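Local coordinates for shikimate dehydrogenase (NADP(+)) (Thermus thermophilus, PDB 2D5C), which catalyses the reversible NADPH-linked reduction of 3-dehydroshikimate to shikimate, the fourth of seven steps in chorismate biosynthesis, at residues I113-G123 and A169-T179. Numbering follows the deposited sequence.
Sequences IPLKGPALVLG and AREARLLVNAT
Strands 119-122 and 174-177 are the parallel central pair of the Rossmann-type NADP-binding sheet, where L120 O accepts V176 N (2.9 Å) and L120 N donates to L174 O. L122 N then meets V176 O almost straight, at 175°. On one face L120 and L175 run alongside each other in the same direction; L120 CD2 reaches L175 CD1 at 3.7 Å and also rests on A169, whose small methyl lets the leucine close in. With L175 CG anti to its own backbone N (chi1 -177°), CD1 is carried across between L120 and L122. On the other face A119 and V121 are narrow enough for helix 126-137 to pack over them. Beyond the strand, G123 begins the NADP-binding glycine-rich turn; a CB there would clash with A178 O. At the end of the neighbouring strand, N177 OD1 closes an Asx turn, accepting T179 N from above its carbonyl plane and T179 OG1 (2.7 Å) in plane on a lone pair. T179 CG2 packs 3.3 Å from L122 O. With alanine in place of T179 the hydroxyl and CG2 are gone, which would probably weaken the hold on N177 OD1, deprive V181 N of its hydroxyl partner and open a gap beside L122. The N177 amide also bonds D204 on the next strand.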
ATOM      1  N   ILE A 113     -20.442   3.353  24.061  1.00 33.42           N
ATOM      2  CA  ILE A 113     -20.566   4.795  24.211  1.00 33.16           C
ATOM      3  C   ILE A 113     -21.538   5.259  23.136  1.00 36.19           C
ATOM      4  O   ILE A 113     -21.259   5.136  21.946  1.00 36.04           O
ATOM      5  CB  ILE A 113     -19.209   5.492  24.012  1.00 36.68           C
ATOM      6  CG1 ILE A 113     -18.152   4.851  24.917  1.00 37.41           C
ATOM      7  CG2 ILE A 113     -19.341   6.984  24.314  1.00 36.45           C
ATOM      8  CD1 ILE A 113     -18.386   5.057  26.400  1.00 40.82           C
ATOM      9  N   PRO A 114     -22.696   5.798  23.538  1.00 41.24           N
ATOM     10  CA  PRO A 114     -23.692   6.265  22.572  1.00 43.05           C
ATOM     11  C   PRO A 114     -23.213   7.429  21.710  1.00 43.21           C
ATOM     12  O   PRO A 114     -22.574   8.359  22.201  1.00 39.72           O
ATOM     13  CB  PRO A 114     -24.874   6.642  23.459  1.00 43.09           C
ATOM     14  CG  PRO A 114     -24.220   7.122  24.692  1.00 40.83           C
ATOM     15  CD  PRO A 114     -23.124   6.104  24.915  1.00 45.03           C
ATOM     16  N   LEU A 115     -23.521   7.368  20.420  1.00 38.67           N
ATOM     17  CA  LEU A 115     -23.122   8.433  19.518  1.00 41.92           C
ATOM     18  C   LEU A 115     -24.096   9.583  19.669  1.00 43.23           C
ATOM     19  O   LEU A 115     -24.914   9.845  18.791  1.00 50.38           O
ATOM     20  CB  LEU A 115     -23.095   7.933  18.074  1.00 38.05           C
ATOM     21  CG  LEU A 115     -21.881   7.062  17.741  1.00 40.41           C
ATOM     22  CD1 LEU A 115     -22.027   6.477  16.339  1.00 42.16           C
ATOM     23  CD2 LEU A 115     -20.611   7.902  17.846  1.00 41.84           C
ATOM     24  N   LYS A 116     -24.002  10.262  20.806  1.00 43.56           N
ATOM     25  CA  LYS A 116     -24.868  11.388  21.097  1.00 43.24           C
ATOM     26  C   LYS A 116     -24.049  12.621  21.433  1.00 39.10           C
ATOM     27  O   LYS A 116     -23.111  12.561  22.229  1.00 39.63           O
ATOM     28  CB  LYS A 116     -25.800  11.049  22.264  1.00 48.89           C
ATOM     29  CG  LYS A 116     -26.664   9.823  22.014  1.00 51.54           C
ATOM     30  CD  LYS A 116     -27.928   9.841  22.855  1.00 53.94           C
ATOM     31  CE  LYS A 116     -28.896   8.755  22.404  1.00 53.61           C
ATOM     32  NZ  LYS A 116     -30.276   8.992  22.920  1.00 60.38           N
ATOM     33  N   GLY A 117     -24.406  13.738  20.811  1.00 38.76           N
ATOM     34  CA  GLY A 117     -23.709  14.982  21.063  1.00 33.59           C
ATOM     35  C   GLY A 117     -24.543  15.878  21.951  1.00 28.99           C
ATOM     36  O   GLY A 117     -25.585  15.452  22.460  1.00 34.35           O
ATOM     37  N   PRO A 118     -24.117  17.128  22.171  1.00 28.05           N
ATOM     38  CA  PRO A 118     -22.891  17.720  21.624  1.00 24.09           C
ATOM     39  C   PRO A 118     -21.670  16.983  22.157  1.00 24.70           C
ATOM     40  O   PRO A 118     -21.629  16.610  23.329  1.00 24.31           O
ATOM     41  CB  PRO A 118     -22.937  19.155  22.147  1.00 29.04           C
ATOM     42  CG  PRO A 118     -24.390  19.411  22.343  1.00 30.85           C
ATOM     43  CD  PRO A 118     -24.871  18.125  22.942  1.00 26.52           C
ATOM     44  N   ALA A 119     -20.685  16.777  21.291  1.00 20.99           N
ATOM     45  CA  ALA A 119     -19.448  16.099  21.667  1.00 19.58           C
ATOM     46  C   ALA A 119     -18.360  17.165  21.708  1.00 21.74           C
ATOM     47  O   ALA A 119     -18.120  17.839  20.711  1.00 26.12           O
ATOM     48  CB  ALA A 119     -19.104  15.044  20.624  1.00 23.94           C
ATOM     49  N   LEU A 120     -17.708  17.325  22.861  1.00 19.64           N
ATOM     50  CA  LEU A 120     -16.642  18.323  22.997  1.00 21.22           C
ATOM     51  C   LEU A 120     -15.273  17.657  23.002  1.00 18.63           C
ATOM     52  O   LEU A 120     -14.987  16.793  23.830  1.00 21.42           O
ATOM     53  CB  LEU A 120     -16.818  19.132  24.288  1.00 18.81           C
ATOM     54  CG  LEU A 120     -15.661  20.072  24.680  1.00 22.80           C
ATOM     55  CD1 LEU A 120     -15.397  21.115  23.589  1.00 20.13           C
ATOM     56  CD2 LEU A 120     -15.996  20.747  25.996  1.00 20.97           C
ATOM     57  N   VAL A 121     -14.434  18.062  22.060  1.00 18.31           N
ATOM     58  CA  VAL A 121     -13.087  17.532  21.946  1.00 19.70           C
ATOM     59  C   VAL A 121     -12.136  18.570  22.549  1.00 18.28           C
ATOM     60  O   VAL A 121     -12.120  19.726  22.126  1.00 18.41           O
ATOM     61  CB  VAL A 121     -12.714  17.288  20.471  1.00 17.37           C
ATOM     62  CG1 VAL A 121     -11.305  16.658  20.378  1.00 16.49           C
ATOM     63  CG2 VAL A 121     -13.770  16.373  19.815  1.00 20.78           C
ATOM     64  N   LEU A 122     -11.404  18.168  23.579  1.00 18.83           N
ATOM     65  CA  LEU A 122     -10.450  19.064  24.206  1.00 20.06           C
ATOM     66  C   LEU A 122      -9.105  18.816  23.541  1.00 16.02           C
ATOM     67  O   LEU A 122      -8.594  17.697  23.576  1.00 21.94           O
ATOM     68  CB  LEU A 122     -10.345  18.777  25.702  1.00 19.37           C
ATOM     69  CG  LEU A 122     -11.655  18.818  26.492  1.00 17.69           C
ATOM     70  CD1 LEU A 122     -11.295  18.534  27.957  1.00 19.64           C
ATOM     71  CD2 LEU A 122     -12.370  20.166  26.351  1.00 19.89           C
ATOM     72  N   GLY A 123      -8.544  19.859  22.931  1.00 17.96           N
ATOM     73  CA  GLY A 123      -7.265  19.717  22.264  1.00 20.89           C
ATOM     74  C   GLY A 123      -7.477  19.702  20.765  1.00 25.86           C
ATOM     75  O   GLY A 123      -8.237  18.878  20.263  1.00 23.92           O
ATOM     76  N   ALA A 169     -18.207  22.794  28.548  1.00 21.20           N
ATOM     77  CA  ALA A 169     -18.057  21.359  28.786  1.00 21.45           C
ATOM     78  C   ALA A 169     -19.218  20.849  29.652  1.00 25.49           C
ATOM     79  O   ALA A 169     -19.570  19.674  29.600  1.00 23.97           O
ATOM     80  CB  ALA A 169     -16.711  21.065  29.488  1.00 24.93           C
ATOM     81  N   ARG A 170     -19.806  21.738  30.445  1.00 24.24           N
ATOM     82  CA  ARG A 170     -20.921  21.348  31.315  1.00 26.61           C
ATOM     83  C   ARG A 170     -22.158  20.983  30.514  1.00 30.26           C
ATOM     84  O   ARG A 170     -23.055  20.305  31.027  1.00 30.38           O
ATOM     85  CB  ARG A 170     -21.256  22.481  32.292  1.00 30.10           C
ATOM     86  CG  ARG A 170     -20.173  22.734  33.332  1.00 34.13           C
ATOM     87  CD  ARG A 170     -20.450  23.984  34.167  1.00 44.44           C
ATOM     88  NE  ARG A 170     -20.690  25.162  33.334  1.00 51.51           N
ATOM     89  CZ  ARG A 170     -20.608  26.416  33.768  1.00 56.75           C
ATOM     90  NH1 ARG A 170     -20.283  26.665  35.030  1.00 62.25           N
ATOM     91  NH2 ARG A 170     -20.864  27.426  32.943  1.00 56.68           N
ATOM     92  N   GLU A 171     -22.203  21.422  29.259  1.00 28.01           N
ATOM     93  CA  GLU A 171     -23.345  21.142  28.392  1.00 30.05           C
ATOM     94  C   GLU A 171     -23.088  20.050  27.357  1.00 30.92           C
ATOM     95  O   GLU A 171     -23.970  19.719  26.565  1.00 29.37           O
ATOM     96  CB  GLU A 171     -23.776  22.420  27.679  1.00 34.36           C
ATOM     97  CG  GLU A 171     -24.223  23.509  28.629  1.00 44.10           C
ATOM     98  CD  GLU A 171     -24.177  24.879  27.994  1.00 53.68           C
ATOM     99  OE1 GLU A 171     -24.747  25.041  26.895  1.00 57.41           O
ATOM    100  OE2 GLU A 171     -23.575  25.792  28.598  1.00 58.33           O
ATOM    101  N   ALA A 172     -21.886  19.490  27.353  1.00 22.85           N
ATOM    102  CA  ALA A 172     -21.564  18.433  26.400  1.00 24.60           C
ATOM    103  C   ALA A 172     -22.094  17.105  26.923  1.00 27.29           C
ATOM    104  O   ALA A 172     -22.253  16.936  28.134  1.00 27.93           O
ATOM    105  CB  ALA A 172     -20.055  18.341  26.208  1.00 26.76           C
ATOM    106  N   ARG A 173     -22.369  16.176  26.011  1.00 24.59           N
ATOM    107  CA  ARG A 173     -22.849  14.844  26.382  1.00 23.52           C
ATOM    108  C   ARG A 173     -21.735  13.826  26.219  1.00 22.72           C
ATOM    109  O   ARG A 173     -21.777  12.737  26.799  1.00 32.33           O
ATOM    110  CB  ARG A 173     -24.057  14.444  25.528  1.00 27.01           C
ATOM    111  CG  ARG A 173     -25.337  15.084  26.011  1.00 37.06           C
ATOM    112  CD  ARG A 173     -25.707  14.564  27.402  1.00 46.44           C
ATOM    113  NE  ARG A 173     -26.468  15.544  28.173  1.00 53.18           N
ATOM    114  CZ  ARG A 173     -25.926  16.441  28.994  1.00 57.51           C
ATOM    115  NH1 ARG A 173     -24.612  16.489  29.165  1.00 56.23           N
ATOM    116  NH2 ARG A 173     -26.702  17.303  29.639  1.00 63.98           N
ATOM    117  N   LEU A 174     -20.740  14.175  25.408  1.00 24.01           N
ATOM    118  CA  LEU A 174     -19.588  13.318  25.189  1.00 22.04           C
ATOM    119  C   LEU A 174     -18.379  14.238  25.297  1.00 25.47           C
ATOM    120  O   LEU A 174     -18.289  15.233  24.587  1.00 21.30           O
ATOM    121  CB  LEU A 174     -19.616  12.691  23.799  1.00 23.18           C
ATOM    122  CG  LEU A 174     -18.370  11.880  23.433  1.00 26.91           C
ATOM    123  CD1 LEU A 174     -18.173  10.742  24.437  1.00 28.27           C
ATOM    124  CD2 LEU A 174     -18.509  11.346  22.022  1.00 27.82           C
ATOM    125  N   LEU A 175     -17.461  13.907  26.189  1.00 24.57           N
ATOM    126  CA  LEU A 175     -16.273  14.724  26.382  1.00 21.79           C
ATOM    127  C   LEU A 175     -15.056  13.858  26.075  1.00 24.74           C
ATOM    128  O   LEU A 175     -14.915  12.767  26.624  1.00 24.55           O
ATOM    129  CB  LEU A 175     -16.244  15.210  27.841  1.00 24.11           C
ATOM    130  CG  LEU A 175     -15.145  16.145  28.319  1.00 29.78           C
ATOM    131  CD1 LEU A 175     -15.122  17.426  27.490  1.00 33.40           C
ATOM    132  CD2 LEU A 175     -15.411  16.447  29.793  1.00 28.31           C
ATOM    133  N   VAL A 176     -14.174  14.334  25.197  1.00 18.74           N
ATOM    134  CA  VAL A 176     -12.991  13.561  24.840  1.00 16.61           C
ATOM    135  C   VAL A 176     -11.715  14.334  25.130  1.00 21.36           C
ATOM    136  O   VAL A 176     -11.551  15.462  24.662  1.00 20.18           O
ATOM    137  CB  VAL A 176     -12.986  13.191  23.322  1.00 18.81           C
ATOM    138  CG1 VAL A 176     -11.753  12.373  22.985  1.00 21.16           C
ATOM    139  CG2 VAL A 176     -14.237  12.407  22.967  1.00 21.27           C
ATOM    140  N   ASN A 177     -10.824  13.759  25.925  1.00 19.66           N
ATOM    141  CA  ASN A 177      -9.568  14.460  26.168  1.00 20.38           C
ATOM    142  C   ASN A 177      -8.561  14.078  25.102  1.00 25.28           C
ATOM    143  O   ASN A 177      -8.112  12.934  25.054  1.00 21.27           O
ATOM    144  CB  ASN A 177      -8.963  14.134  27.532  1.00 19.09           C
ATOM    145  CG  ASN A 177      -7.589  14.761  27.699  1.00 22.25           C
ATOM    146  OD1 ASN A 177      -7.383  15.921  27.325  1.00 20.93           O
ATOM    147  ND2 ASN A 177      -6.648  14.006  28.264  1.00 23.07           N
ATOM    148  N   ALA A 178      -8.228  15.046  24.248  1.00 18.74           N
ATOM    149  CA  ALA A 178      -7.254  14.848  23.185  1.00 24.54           C
ATOM    150  C   ALA A 178      -6.067  15.780  23.432  1.00 29.58           C
ATOM    151  O   ALA A 178      -5.336  16.138  22.506  1.00 28.19           O
ATOM    152  CB  ALA A 178      -7.898  15.131  21.808  1.00 22.72           C
ATOM    153  N   THR A 179      -5.886  16.190  24.687  1.00 27.29           N
ATOM    154  CA  THR A 179      -4.752  17.041  25.034  1.00 29.75           C
ATOM    155  C   THR A 179      -3.760  16.085  25.685  1.00 30.52           C
ATOM    156  O   THR A 179      -4.081  14.923  25.929  1.00 29.39           O
ATOM    157  CB  THR A 179      -5.094  18.121  26.095  1.00 27.03           C
ATOM    158  OG1 THR A 179      -5.239  17.502  27.383  1.00 24.89           O
ATOM    159  CG2 THR A 179      -6.371  18.862  25.736  1.00 25.03           C
TER